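Local coordinates for peptidoglycan-N-acetylglucosamine deacetylase BC_1974 (Bacillus cereus, PDB 5N1P), which removes the acetyl group from N-acetylglucosamine residues of peptidoglycan, releasing acetate, as a metal-dependent member of the polysaccharide deacetylase family, at residues Q147-N152 / E158-H163. Numbering follows the deposited sequence.
Sequences QNVLTN and EVILMH. With 8GK (~{N}-oxidanylnaphthalene-1-carboxamide), chain E.
The Glu158 carboxylate of strand 157-163 lies near the backbone carbonyl of Asn152 in helix 138-152, with OE2 3.4 Å from Asn152 O. The glutamate chain is bent at chi2 (-82°), and CD and OE2 continue toward that carbonyl. OE2 also accepts a hydrogen bond from Thr154 N and forms a salt bridge with Lys155, while OE1 is hydrogen-bonded to Thr125 OG1. The imidazole of His163, five residues further along the chain and apart from the helix, has the inhibitor's O14 at its edge, near the ring plane, 2.8 Å from NE2; its ND1 is bonded to Asp130. This places the inferred proton donor in the inhibitor pocket. Direct packing between the segments, in the second half of a beta-alpha-beta crossover, is aliphatic. Val149 and Ile160 cross at about a right angle, CG1 of the valine 3.9 Å from CD1 of the isoleucine and its CG2 4.0 Å from Ile160 CG2. With Val149 CG1 anti to its own nitrogen (chi1 173°), both methyls face the strand. Ile176 and Leu180 of helix 167-182 extend this packing. Helix and strand are thus joined mainly by apolar contact, beside a buried carboxylate whose partners at both oxygens, a lysine among them, would probably favour its charged form.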
# COMPACT_ATOMS: atom_id res chain seq x y z
N GLN A 147 -6.41 -17.19 2.34
CA GLN A 147 -6.79 -17.65 3.67
C GLN A 147 -5.99 -16.93 4.76
O GLN A 147 -6.49 -16.74 5.86
CB GLN A 147 -6.65 -19.17 3.82
CG GLN A 147 -5.25 -19.73 3.67
CD GLN A 147 -5.08 -21.05 4.39
OE1 GLN A 147 -5.71 -21.28 5.43
NE2 GLN A 147 -4.27 -21.94 3.84
N ASN A 148 -4.76 -16.52 4.45
CA ASN A 148 -3.98 -15.74 5.42
C ASN A 148 -4.70 -14.45 5.75
O ASN A 148 -4.81 -14.06 6.91
CB ASN A 148 -2.58 -15.41 4.89
CG ASN A 148 -1.68 -16.63 4.81
OD1 ASN A 148 -1.98 -17.70 5.36
ND2 ASN A 148 -0.55 -16.47 4.12
N VAL A 149 -5.21 -13.79 4.72
CA VAL A 149 -5.95 -12.55 4.89
C VAL A 149 -7.30 -12.78 5.56
O VAL A 149 -7.62 -12.13 6.55
CB VAL A 149 -6.16 -11.83 3.56
CG1 VAL A 149 -7.07 -10.62 3.74
CG2 VAL A 149 -4.82 -11.40 3.00
N LEU A 150 -8.08 -13.71 5.01
CA LEU A 150 -9.49 -13.88 5.40
C LEU A 150 -9.68 -14.21 6.87
O LEU A 150 -10.64 -13.76 7.49
CB LEU A 150 -10.16 -14.96 4.54
CG LEU A 150 -10.34 -14.56 3.08
CD1 LEU A 150 -10.94 -15.70 2.26
CD2 LEU A 150 -11.19 -13.30 2.97
N THR A 151 -8.76 -14.99 7.43
CA THR A 151 -8.91 -15.40 8.81
C THR A 151 -8.50 -14.29 9.77
O THR A 151 -9.04 -14.18 10.87
CB THR A 151 -8.08 -16.67 9.11
OG1 THR A 151 -6.69 -16.39 8.95
CG2 THR A 151 -8.48 -17.79 8.16
N ASN A 152 -7.54 -13.46 9.35
CA ASN A 152 -7.05 -12.36 10.17
C ASN A 152 -7.98 -11.15 10.18
O ASN A 152 -7.72 -10.18 10.89
CB ASN A 152 -5.66 -11.92 9.71
CG ASN A 152 -4.55 -12.84 10.18
OD1 ASN A 152 -4.35 -13.92 9.63
ND2 ASN A 152 -3.84 -12.42 11.23
N GLU A 158 -9.72 -2.83 8.58
CA GLU A 158 -8.52 -3.63 8.39
C GLU A 158 -7.72 -3.07 7.23
O GLU A 158 -8.28 -2.72 6.19
CB GLU A 158 -8.86 -5.09 8.12
CG GLU A 158 -9.58 -5.80 9.27
CD GLU A 158 -8.64 -6.30 10.36
OE1 GLU A 158 -7.44 -5.97 10.34
OE2 GLU A 158 -9.10 -7.04 11.25
N VAL A 159 -6.41 -2.97 7.42
CA VAL A 159 -5.51 -2.50 6.36
C VAL A 159 -4.62 -3.65 5.97
O VAL A 159 -3.86 -4.16 6.79
CB VAL A 159 -4.67 -1.30 6.82
CG1 VAL A 159 -3.69 -0.86 5.73
CG2 VAL A 159 -5.59 -0.16 7.24
N ILE A 160 -4.73 -4.09 4.72
CA ILE A 160 -4.13 -5.34 4.29
C ILE A 160 -2.88 -5.11 3.44
O ILE A 160 -2.94 -4.43 2.41
CB ILE A 160 -5.13 -6.17 3.49
CG1 ILE A 160 -6.37 -6.45 4.35
CG2 ILE A 160 -4.48 -7.46 3.02
CD1 ILE A 160 -7.60 -6.78 3.54
N LEU A 161 -1.76 -5.69 3.85
CA LEU A 161 -0.49 -5.56 3.14
C LEU A 161 -0.32 -6.63 2.07
O LEU A 161 -0.27 -7.83 2.38
CB LEU A 161 0.70 -5.63 4.12
CG LEU A 161 2.08 -5.69 3.45
CD1 LEU A 161 2.40 -4.38 2.71
CD2 LEU A 161 3.17 -6.03 4.45
N MET A 162 -0.25 -6.17 0.83
CA MET A 162 0.07 -7.03 -0.30
C MET A 162 1.06 -6.32 -1.22
O MET A 162 1.39 -5.14 -1.02
CB MET A 162 -1.20 -7.41 -1.08
CG MET A 162 -2.18 -8.14 -0.22
SD MET A 162 -3.66 -8.64 -1.10
CE MET A 162 -2.99 -9.97 -2.10
N HIS A 163 1.54 -7.04 -2.23
CA HIS A 163 2.54 -6.50 -3.15
C HIS A 163 2.13 -6.84 -4.56
O HIS A 163 2.09 -8.02 -4.92
CB HIS A 163 3.94 -7.07 -2.83
CG HIS A 163 4.40 -6.78 -1.44
ND1 HIS A 163 4.02 -7.54 -0.35
CD2 HIS A 163 5.21 -5.81 -0.95
CE1 HIS A 163 4.58 -7.06 0.74
NE2 HIS A 163 5.30 -6.01 0.41
C1 8GK E . 7.53 -3.63 2.91
C2 8GK E . 7.91 -4.54 4.03
C3 8GK E . 8.99 -5.40 3.83
C4 8GK E . 9.39 -6.24 4.86
C5 8GK E . 8.72 -6.23 6.08
C6 8GK E . 7.64 -5.37 6.28
C7 8GK E . 7.24 -4.52 5.25
C8 8GK E . 10.46 -7.10 4.65
C9 8GK E . 11.13 -7.12 3.43
C10 8GK E . 10.73 -6.27 2.40
C11 8GK E . 9.66 -5.41 2.61
O12 8GK E . 8.31 -2.75 2.63
N13 8GK E . 6.39 -3.79 2.23
O14 8GK E . 6.41 -3.45 0.88